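PDB 5COZ: uncharacterized protein from Eubacterium rectale, which is of unknown function but is probably a cell-envelope lipoprotein containing a domain that resembles the regulatory protein YycH. Local coordinates for residues P147-D152 with Y324-Q329; S139-Y144 with Y190-K195; V284-K289 with L343-D348. All coordinates share one frame; numbering follows the deposited sequence.

Contact 1: residues P147-D152 with Y324-Q329; sequences PFNDKD and YYYQNQ
Tyr326 and Asn149 join a strand to a distant loop through one side-chain hydrogen bond, a compact example of how a small polar contact can fasten two parts of a fold. The strand, 324-329, is part of the middle member of an antiparallel beta-meander formed by strands 295-311, 314-330 and 338-348, whereas 147-152 belongs to the connection between helices 130-137 and 165-178 and runs into a 3-10 segment at 150-152.

Along the strand, Tyr324 sets its ring edge-to-face with Tyr145, just before the loop segment. Tyr326 makes the actual contact. Its CG stands anti to the carbonyl carbon (chi1 -63°), and the ring extends from there until its hydroxyl meets the loop. Asn149 ND2 donates to Tyr326 OH over 3.0 Å, nearly straight at 162°, with the hydroxyl lying close to the amide plane. The two side chains cross at about a right angle, yet amide and ring planes are turned by only 29°. Asn149 CB sits at the ring edge, 4.0 Å from Tyr326 CE1, and Phe148 O lies at the same edge. The other end of the amide is held too: Lys151 NZ donates to Asn149 OD1 at 2.8 Å, which fixes the amide's rotation with its NH2 group toward the tyrosine. Lys340 also makes a cation-pi contact with the Tyr326 ring. Beyond Tyr326, Asn328 OD1 bonds to Thr338 OG1, while Gln329 NE2 donates to Gln327 OE1 at 2.9 Å.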
loop_
_atom_site.group_PDB
_atom_site.type_symbol
_atom_site.label_atom_id
_atom_site.label_comp_id
_atom_site.label_asym_id
_atom_site.label_seq_id
_atom_site.Cartn_x
_atom_site.Cartn_y
_atom_site.Cartn_z
ATOM N N PRO A 147 2.517 -6.782 11.353
ATOM C CA PRO A 147 3.004 -8.178 11.303
ATOM C C PRO A 147 1.967 -9.236 10.920
ATOM O O PRO A 147 2.345 -10.392 10.746
ATOM C CB PRO A 147 3.442 -8.413 12.758
ATOM C CG PRO A 147 2.426 -7.614 13.578
ATOM C CD PRO A 147 1.930 -6.478 12.682
ATOM N N PHE A 148 0.687 -8.864 10.787
ATOM C CA PHE A 148 -0.358 -9.867 10.565
ATOM C C PHE A 148 -1.213 -9.647 9.323
ATOM O O PHE A 148 -2.015 -10.523 8.974
ATOM C CB PHE A 148 -1.314 -9.889 11.779
ATOM C CG PHE A 148 -0.641 -10.034 13.126
ATOM C CD1 PHE A 148 0.202 -11.108 13.390
ATOM C CD2 PHE A 148 -0.878 -9.114 14.142
ATOM C CE1 PHE A 148 0.824 -11.243 14.645
ATOM C CE2 PHE A 148 -0.280 -9.262 15.401
ATOM C CZ PHE A 148 0.577 -10.320 15.639
ATOM N N ASN A 149 -1.055 -8.499 8.657
ATOM C CA ASN A 149 -1.884 -8.126 7.499
ATOM C C ASN A 149 -3.368 -8.112 7.906
ATOM O O ASN A 149 -4.224 -8.656 7.193
ATOM C CB ASN A 149 -1.640 -9.020 6.278
ATOM C CG ASN A 149 -2.138 -8.361 5.019
ATOM O OD1 ASN A 149 -2.214 -7.115 4.959
ATOM N ND2 ASN A 149 -2.440 -9.161 3.981
ATOM N N ASP A 150 -3.624 -7.441 9.042
ATOM C CA ASP A 150 -4.947 -7.353 9.655
ATOM C C ASP A 150 -6.007 -6.837 8.665
ATOM O O ASP A 150 -7.154 -7.302 8.721
ATOM C CB ASP A 150 -4.886 -6.456 10.906
ATOM C CG ASP A 150 -4.038 -7.008 12.045
ATOM O OD1 ASP A 150 -4.337 -8.128 12.523
ATOM O OD2 ASP A 150 -3.114 -6.294 12.498
ATOM N N LYS A 151 -5.631 -5.947 7.733
ATOM C CA LYS A 151 -6.588 -5.394 6.764
ATOM C C LYS A 151 -7.276 -6.443 5.908
ATOM O O LYS A 151 -8.396 -6.219 5.427
ATOM C CB LYS A 151 -5.919 -4.360 5.819
ATOM C CG LYS A 151 -4.894 -4.932 4.814
ATOM C CD LYS A 151 -4.222 -3.815 4.006
ATOM C CE LYS A 151 -3.472 -4.373 2.790
ATOM N NZ LYS A 151 -2.201 -5.004 3.192
ATOM N N ASP A 152 -6.608 -7.557 5.645
ATOM C CA ASP A 152 -7.143 -8.549 4.722
ATOM C C ASP A 152 -8.555 -9.032 5.092
ATOM O O ASP A 152 -9.345 -9.289 4.183
ATOM C CB ASP A 152 -6.198 -9.750 4.629
ATOM C CG ASP A 152 -6.595 -10.756 3.562
ATOM O OD1 ASP A 152 -6.600 -10.387 2.372
ATOM O OD2 ASP A 152 -6.977 -11.889 3.932
ATOM N N TYR A 324 4.691 -11.881 -1.237
ATOM C CA TYR A 324 4.099 -11.744 0.086
ATOM C C TYR A 324 3.595 -13.105 0.486
ATOM O O TYR A 324 2.957 -13.787 -0.338
ATOM C CB TYR A 324 2.941 -10.729 0.056
ATOM C CG TYR A 324 3.365 -9.350 -0.404
ATOM C CD1 TYR A 324 3.285 -8.988 -1.750
ATOM C CD2 TYR A 324 3.726 -8.367 0.516
ATOM C CE1 TYR A 324 3.599 -7.692 -2.174
ATOM C CE2 TYR A 324 4.052 -7.074 0.100
ATOM C CZ TYR A 324 3.948 -6.733 -1.237
ATOM O OH TYR A 324 4.290 -5.469 -1.657
ATOM N N TYR A 325 3.909 -13.528 1.733
ATOM C CA TYR A 325 3.465 -14.831 2.176
ATOM C C TYR A 325 3.186 -14.823 3.654
ATOM O O TYR A 325 3.653 -13.945 4.366
ATOM C CB TYR A 325 4.523 -15.912 1.809
ATOM C CG TYR A 325 5.821 -15.800 2.587
ATOM C CD1 TYR A 325 6.854 -14.976 2.148
ATOM C CD2 TYR A 325 6.041 -16.570 3.731
ATOM C CE1 TYR A 325 8.063 -14.896 2.849
ATOM C CE2 TYR A 325 7.235 -16.490 4.441
ATOM C CZ TYR A 325 8.238 -15.643 4.002
ATOM O OH TYR A 325 9.433 -15.591 4.708
ATOM N N TYR A 326 2.473 -15.849 4.125
ATOM C CA TYR A 326 2.220 -16.043 5.543
ATOM C C TYR A 326 2.986 -17.239 6.054
ATOM O O TYR A 326 3.132 -18.217 5.328
ATOM C CB TYR A 326 0.720 -16.330 5.796
ATOM C CG TYR A 326 -0.193 -15.205 5.422
ATOM C CD1 TYR A 326 -0.256 -14.047 6.197
ATOM C CD2 TYR A 326 -1.053 -15.315 4.330
ATOM C CE1 TYR A 326 -1.124 -13.010 5.872
ATOM C CE2 TYR A 326 -1.923 -14.274 3.985
ATOM C CZ TYR A 326 -1.962 -13.129 4.771
ATOM O OH TYR A 326 -2.802 -12.080 4.449
ATOM N N GLN A 327 3.457 -17.171 7.296
ATOM C CA GLN A 327 4.026 -18.342 7.937
ATOM C C GLN A 327 3.355 -18.514 9.283
ATOM O O GLN A 327 3.252 -17.569 10.059
ATOM C CB GLN A 327 5.548 -18.280 8.078
ATOM C CG GLN A 327 6.117 -19.579 8.656
ATOM C CD GLN A 327 7.623 -19.640 8.558
ATOM O OE1 GLN A 327 8.319 -18.655 8.824
ATOM N NE2 GLN A 327 8.134 -20.786 8.139
ATOM N N ASN A 328 2.960 -19.746 9.566
ATOM C CA ASN A 328 2.244 -20.100 10.791
ATOM C C ASN A 328 3.275 -20.459 11.856
ATOM O O ASN A 328 3.684 -21.617 11.989
ATOM C CB ASN A 328 1.305 -21.259 10.458
ATOM C CG ASN A 328 0.208 -21.445 11.443
ATOM O OD1 ASN A 328 -0.015 -20.599 12.334
ATOM N ND2 ASN A 328 -0.510 -22.572 11.318
ATOM N N GLN A 329 3.756 -19.427 12.557
ATOM C CA GLN A 329 4.884 -19.579 13.469
ATOM C C GLN A 329 4.486 -19.915 14.894
ATOM O O GLN A 329 3.466 -19.450 15.386
ATOM C CB GLN A 329 5.713 -18.297 13.464
ATOM C CG GLN A 329 6.369 -18.049 12.108
ATOM C CD GLN A 329 7.292 -16.849 12.095
ATOM O OE1 GLN A 329 7.346 -16.048 13.053
ATOM N NE2 GLN A 329 8.028 -16.709 10.988
#

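Contact 2: residues S139-Y144 with Y190-K195; sequences SKFGTY and YVLDDK
Phe141 lies opposite Leu192 with their CA atoms 7.4 Å apart, and Lys140 opposite Lys195 at a similar spacing, so the loop 139-144 runs alongside the end of strand 188-192 without a hydrogen bond between the two segments. Apolar side chains do the joining, and the phenyl ring of Phe141 carries most of it. With CG anti to the backbone N (chi1 -179°), this ring is directed at the strand residues. Leu192 lays CD1 over one ring face in a CH-pi contact, 4.0 Å from the centroid of the Phe141 ring and 21° off its normal, displaced toward the rim. Its other methyl, CD2, packs on the root of the same ring, 3.8 Å from Phe141 CG. Farther out, Phe141 CE1 touches Tyr190 CB at 3.7 Å; the two aromatic planes are inclined by 48°, an oblique pairing. A serine in place of Phe141 would probably open a gap beside Leu192 and Tyr190 and leave the leucine methyl without its aromatic face.

At the more exposed end, the aliphatic part of Lys140 lies near the backbone of the other segment, with CD 3.6 Å from Lys195 O. There the chain leaves the strand through an Asx turn, Asp193 OD1 accepting from Lys195 N at 3.1 Å from above the carboxylate plane. Asn196, the next residue, binds the backbone N of Phe141 through its OD1, while the hydroxyl of Tyr190 is taken up by Glu188. Strand 188-192 pairs antiparallel with strand 211-220, and from that neighbour Val213 and Phe215 also pack on Phe141, so the loop after helix 130-137 is anchored on two adjacent strands of the sheet.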
loop_
_atom_site.group_PDB
_atom_site.type_symbol
_atom_site.label_atom_id
_atom_site.label_comp_id
_atom_site.label_asym_id
_atom_site.label_seq_id
_atom_site.Cartn_x
_atom_site.Cartn_y
_atom_site.Cartn_z
ATOM N N SER A 139 -9.768 1.954 15.553
ATOM C CA SER A 139 -10.631 0.795 15.515
ATOM C C SER A 139 -9.841 -0.476 15.180
ATOM O O SER A 139 -8.607 -0.445 15.213
ATOM C CB SER A 139 -11.757 1.047 14.498
ATOM O OG SER A 139 -12.499 2.200 14.879
ATOM N N LYS A 140 -10.521 -1.589 14.871
ATOM C CA LYS A 140 -9.868 -2.868 14.594
ATOM C C LYS A 140 -9.041 -2.816 13.297
ATOM O O LYS A 140 -8.013 -3.510 13.182
ATOM C CB LYS A 140 -10.923 -3.990 14.532
ATOM C CG LYS A 140 -10.376 -5.392 14.748
ATOM C CD LYS A 140 -11.507 -6.418 14.798
ATOM C CE LYS A 140 -11.010 -7.839 14.856
ATOM N NZ LYS A 140 -10.537 -8.211 16.217
ATOM N N PHE A 141 -9.494 -2.007 12.317
ATOM C CA PHE A 141 -8.782 -1.900 11.053
ATOM C C PHE A 141 -7.424 -1.249 11.261
ATOM O O PHE A 141 -7.296 -0.281 12.012
ATOM C CB PHE A 141 -9.618 -1.075 10.052
ATOM C CG PHE A 141 -9.004 -0.913 8.685
ATOM C CD1 PHE A 141 -9.012 -1.960 7.778
ATOM C CD2 PHE A 141 -8.364 0.269 8.327
ATOM C CE1 PHE A 141 -8.467 -1.809 6.497
ATOM C CE2 PHE A 141 -7.809 0.419 7.043
ATOM C CZ PHE A 141 -7.859 -0.625 6.148
ATOM N N GLY A 142 -6.442 -1.743 10.514
ATOM C CA GLY A 142 -5.088 -1.198 10.520
ATOM C C GLY A 142 -4.561 -1.245 9.103
ATOM O O GLY A 142 -4.940 -2.124 8.323
ATOM N N THR A 143 -3.720 -0.282 8.742
ATOM C CA THR A 143 -3.247 -0.166 7.381
ATOM C C THR A 143 -1.932 -0.897 7.107
ATOM O O THR A 143 -1.528 -0.895 5.945
ATOM C CB THR A 143 -3.056 1.319 7.012
ATOM O OG1 THR A 143 -2.050 1.872 7.865
ATOM C CG2 THR A 143 -4.364 2.138 7.137
ATOM N N TYR A 144 -1.216 -1.400 8.135
ATOM C CA TYR A 144 0.109 -1.983 7.919
ATOM C C TYR A 144 0.054 -3.446 7.567
ATOM O O TYR A 144 -0.637 -4.236 8.211
ATOM C CB TYR A 144 0.990 -1.826 9.168
ATOM C CG TYR A 144 1.330 -0.390 9.481
ATOM C CD1 TYR A 144 0.461 0.411 10.219
ATOM C CD2 TYR A 144 2.532 0.166 9.065
ATOM C CE1 TYR A 144 0.751 1.752 10.467
ATOM C CE2 TYR A 144 2.840 1.500 9.320
ATOM C CZ TYR A 144 1.953 2.286 10.031
ATOM O OH TYR A 144 2.280 3.602 10.288
ATOM N N TYR A 190 -11.565 -1.958 1.241
ATOM C CA TYR A 190 -11.803 -2.518 2.570
ATOM C C TYR A 190 -13.120 -1.985 3.085
ATOM O O TYR A 190 -13.422 -0.793 2.936
ATOM C CB TYR A 190 -10.616 -2.144 3.500
ATOM C CG TYR A 190 -9.312 -2.678 2.937
ATOM C CD1 TYR A 190 -8.941 -4.001 3.137
ATOM C CD2 TYR A 190 -8.527 -1.902 2.090
ATOM C CE1 TYR A 190 -7.820 -4.545 2.516
ATOM C CE2 TYR A 190 -7.377 -2.423 1.489
ATOM C CZ TYR A 190 -7.048 -3.753 1.688
ATOM O OH TYR A 190 -5.940 -4.313 1.114
ATOM N N VAL A 191 -13.959 -2.877 3.611
ATOM C CA VAL A 191 -15.291 -2.528 4.109
ATOM C C VAL A 191 -15.267 -2.475 5.629
ATOM O O VAL A 191 -15.149 -3.512 6.311
ATOM C CB VAL A 191 -16.352 -3.519 3.587
ATOM C CG1 VAL A 191 -17.743 -3.116 4.102
ATOM C CG2 VAL A 191 -16.352 -3.576 2.045
ATOM N N LEU A 192 -15.365 -1.256 6.175
ATOM C CA LEU A 192 -15.288 -1.067 7.621
ATOM C C LEU A 192 -16.708 -0.898 8.160
ATOM O O LEU A 192 -17.202 0.219 8.369
ATOM C CB LEU A 192 -14.394 0.134 7.942
ATOM C CG LEU A 192 -12.865 -0.083 7.929
ATOM C CD1 LEU A 192 -12.339 -0.639 6.596
ATOM C CD2 LEU A 192 -12.168 1.221 8.250
ATOM N N ASP A 193 -17.382 -2.037 8.327
ATOM C CA ASP A 193 -18.741 -2.067 8.868
ATOM C C ASP A 193 -18.658 -2.399 10.384
ATOM O O ASP A 193 -17.623 -2.135 11.005
ATOM C CB ASP A 193 -19.583 -3.105 8.096
ATOM C CG ASP A 193 -19.089 -4.544 8.204
ATOM O OD1 ASP A 193 -17.992 -4.756 8.750
ATOM O OD2 ASP A 193 -19.814 -5.454 7.764
ATOM N N ASP A 194 -19.696 -3.029 10.974
ATOM C CA ASP A 194 -19.670 -3.334 12.413
ATOM C C ASP A 194 -18.473 -4.215 12.828
ATOM O O ASP A 194 -18.128 -4.215 14.008
ATOM C CB ASP A 194 -20.975 -4.000 12.832
ATOM C CG ASP A 194 -21.177 -5.332 12.173
ATOM O OD1 ASP A 194 -21.536 -5.349 10.993
ATOM O OD2 ASP A 194 -20.892 -6.361 12.814
ATOM N N LYS A 195 -17.847 -4.947 11.872
ATOM C CA LYS A 195 -16.674 -5.794 12.183
ATOM C C LYS A 195 -15.480 -4.907 12.562
ATOM O O LYS A 195 -14.546 -5.362 13.232
ATOM C CB LYS A 195 -16.302 -6.696 11.002
ATOM C CG LYS A 195 -17.376 -7.698 10.584
ATOM C CD LYS A 195 -17.870 -8.601 11.721
ATOM C CE LYS A 195 -18.853 -9.638 11.225
ATOM N NZ LYS A 195 -20.126 -9.023 10.738
#

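Contact 3: residues V284-K289 with L343-D348; sequences VDKLKK and LYDVYD
Lys286 NZ is gripped by the carboxylate of Asp345, with a water beside it. Its stronger bond goes to Asp345 OD2 at 2.9 Å, on the syn lone pair, and a weaker one to OD1 of the same residue at 3.3 Å, making a forked salt bridge between helix 276-288 and strand 338-348. Water 1 accepts weakly from the same ammonium group and donates to Tyr344 O at 3.0 Å, adding a bridge to the strand's backbone. Lysine and aspartate approach from opposite directions. The lysine leaves the helix with CG anti to the backbone N (chi1 179°) and then bends at chi2 (-104°), a turn that brings CE to 3.4 Å from Asp345 OD2. Leu287 adds an apolar neighbour, its CD2 lying 4.1 Å from Asp345 OD2.

Lys286 was modelled in two conformations, so this geometry describes one of them. Glu283 and Glu354 bring further carboxylates close to Asp345, a cluster of like charge that would tend to raise the aspartate's proton affinity; the ammonium group probably offsets this, helping to keep a buried carboxylate ionised between helix and sheet.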
loop_
_atom_site.group_PDB
_atom_site.type_symbol
_atom_site.label_atom_id
_atom_site.label_comp_id
_atom_site.label_asym_id
_atom_site.label_seq_id
_atom_site.Cartn_x
_atom_site.Cartn_y
_atom_site.Cartn_z
ATOM N N VAL A 284 9.889 -20.618 -4.000
ATOM C CA VAL A 284 9.476 -21.904 -3.427
ATOM C C VAL A 284 10.717 -22.672 -2.952
ATOM O O VAL A 284 10.670 -23.293 -1.885
ATOM C CB VAL A 284 8.634 -22.696 -4.436
ATOM C CG1 VAL A 284 8.615 -24.199 -4.130
ATOM C CG2 VAL A 284 7.227 -22.128 -4.519
ATOM N N ASP A 285 11.827 -22.648 -3.728
ATOM C CA ASP A 285 13.028 -23.360 -3.307
ATOM C C ASP A 285 13.529 -22.788 -1.968
ATOM O O ASP A 285 13.947 -23.558 -1.101
ATOM C CB ASP A 285 14.095 -23.272 -4.394
ATOM C CG ASP A 285 15.177 -24.326 -4.281
ATOM O OD1 ASP A 285 14.828 -25.550 -4.208
ATOM O OD2 ASP A 285 16.370 -23.953 -4.348
ATOM N N LYS A 286 13.432 -21.454 -1.787
ATOM C CA LYS A 286 13.845 -20.806 -0.538
ATOM C C LYS A 286 12.918 -21.204 0.609
ATOM O O LYS A 286 13.374 -21.607 1.674
ATOM C CB LYS A 286 13.837 -19.274 -0.711
ATOM C CG LYS A 286 14.229 -18.482 0.554
ATOM C CD LYS A 286 13.025 -17.835 1.264
ATOM C CE LYS A 286 13.469 -16.770 2.246
ATOM N NZ LYS A 286 12.342 -16.284 3.093
ATOM N N LEU A 287 11.608 -21.055 0.394
ATOM C CA LEU A 287 10.604 -21.309 1.427
ATOM C C LEU A 287 10.618 -22.744 1.896
ATOM O O LEU A 287 10.371 -22.979 3.069
ATOM C CB LEU A 287 9.215 -20.917 0.931
ATOM C CG LEU A 287 9.015 -19.401 0.660
ATOM C CD1 LEU A 287 7.652 -19.131 0.052
ATOM C CD2 LEU A 287 9.199 -18.574 1.923
ATOM N N LYS A 288 10.980 -23.702 1.021
ATOM C CA LYS A 288 11.076 -25.112 1.437
ATOM C C LYS A 288 12.092 -25.298 2.539
ATOM O O LYS A 288 11.935 -26.231 3.331
ATOM C CB LYS A 288 11.444 -26.009 0.243
ATOM C CG LYS A 288 10.279 -26.287 -0.698
ATOM C CD LYS A 288 10.807 -27.149 -1.874
ATOM C CE LYS A 288 9.749 -27.573 -2.847
ATOM N NZ LYS A 288 10.328 -28.417 -3.941
ATOM N N LYS A 289 13.107 -24.420 2.609
ATOM C CA LYS A 289 14.186 -24.483 3.613
ATOM C C LYS A 289 13.754 -23.936 4.968
ATOM O O LYS A 289 14.489 -24.120 5.954
ATOM C CB LYS A 289 15.400 -23.669 3.138
ATOM C CG LYS A 289 16.060 -24.167 1.849
ATOM C CD LYS A 289 17.178 -23.202 1.466
ATOM C CE LYS A 289 17.902 -23.575 0.200
ATOM N NZ LYS A 289 17.168 -23.119 -1.004
ATOM N N LEU A 343 4.745 -11.994 6.003
ATOM C CA LEU A 343 6.147 -11.828 5.674
ATOM C C LEU A 343 6.294 -11.543 4.179
ATOM O O LEU A 343 5.301 -11.538 3.436
ATOM C CB LEU A 343 6.883 -13.106 6.066
ATOM C CG LEU A 343 6.831 -13.462 7.570
ATOM C CD1 LEU A 343 7.334 -14.872 7.806
ATOM C CD2 LEU A 343 7.658 -12.473 8.405
ATOM N N TYR A 344 7.530 -11.259 3.737
ATOM C CA TYR A 344 7.713 -10.983 2.321
ATOM C C TYR A 344 9.167 -11.214 1.942
ATOM O O TYR A 344 10.070 -11.178 2.791
ATOM C CB TYR A 344 7.264 -9.533 1.977
ATOM C CG TYR A 344 8.189 -8.490 2.554
ATOM C CD1 TYR A 344 8.140 -8.149 3.903
ATOM C CD2 TYR A 344 9.102 -7.824 1.749
ATOM C CE1 TYR A 344 9.050 -7.241 4.454
ATOM C CE2 TYR A 344 9.976 -6.878 2.277
ATOM C CZ TYR A 344 9.956 -6.601 3.627
ATOM O OH TYR A 344 10.856 -5.685 4.101
ATOM N N ASP A 345 9.376 -11.415 0.629
ATOM C CA ASP A 345 10.684 -11.531 0.016
ATOM C C ASP A 345 10.723 -10.593 -1.180
ATOM O O ASP A 345 9.680 -10.288 -1.769
ATOM C CB ASP A 345 10.979 -12.976 -0.381
ATOM C CG ASP A 345 11.465 -13.814 0.801
ATOM O OD1 ASP A 345 12.445 -13.392 1.476
ATOM O OD2 ASP A 345 10.880 -14.900 1.047
ATOM N N VAL A 346 11.917 -10.114 -1.531
ATOM C CA VAL A 346 12.076 -9.152 -2.618
ATOM C C VAL A 346 13.183 -9.604 -3.540
ATOM O O VAL A 346 14.254 -9.980 -3.064
ATOM C CB VAL A 346 12.381 -7.721 -2.095
ATOM C CG1 VAL A 346 12.377 -6.711 -3.246
ATOM C CG2 VAL A 346 11.380 -7.274 -1.036
ATOM N N TYR A 347 12.929 -9.538 -4.841
ATOM C CA TYR A 347 13.894 -9.900 -5.869
ATOM C C TYR A 347 14.148 -8.745 -6.799
ATOM O O TYR A 347 13.199 -8.093 -7.219
ATOM C CB TYR A 347 13.340 -11.075 -6.702
ATOM C CG TYR A 347 13.248 -12.358 -5.923
ATOM C CD1 TYR A 347 12.163 -12.613 -5.080
ATOM C CD2 TYR A 347 14.208 -13.354 -6.074
ATOM C CE1 TYR A 347 12.103 -13.787 -4.329
ATOM C CE2 TYR A 347 14.146 -14.533 -5.345
ATOM C CZ TYR A 347 13.097 -14.743 -4.473
ATOM O OH TYR A 347 13.089 -15.929 -3.794
ATOM N N ASP A 348 15.400 -8.548 -7.185
ATOM C CA ASP A 348 15.716 -7.626 -8.278
ATOM C C ASP A 348 14.962 -8.166 -9.519
ATOM O O ASP A 348 15.110 -9.353 -9.863
ATOM C CB ASP A 348 17.240 -7.604 -8.470
ATOM C CG ASP A 348 17.765 -6.762 -9.618
ATOM O OD1 ASP A 348 17.103 -6.731 -10.690
ATOM O OD2 ASP A 348 18.879 -6.201 -9.476
HETATM O O HOH W 1 11.263 -13.459 4.288
#

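Overall arrangement
Contact 1 stands between the other two, its centre 16 Å from that of contact 2 and 15 Å from that of contact 3, which are themselves 29 Å apart and do not touch. Lys151 makes the first link, its CB packing 3.7 Å from Phe141 CE1. Tyr325 makes the second, its O 2.8 Å from Leu343 N in a probable hydrogen bond between neighbouring strands, and its ring lies against Leu287. Contacts 1 and 3 both reach the mixed sheet through neighbouring strands, whereas contact 2 reaches the antiparallel one through strand 188-192. The bound sodium ion, at Gln208 and Asp210, lies near contact 2, about 9 Å from the Lys195 side chain.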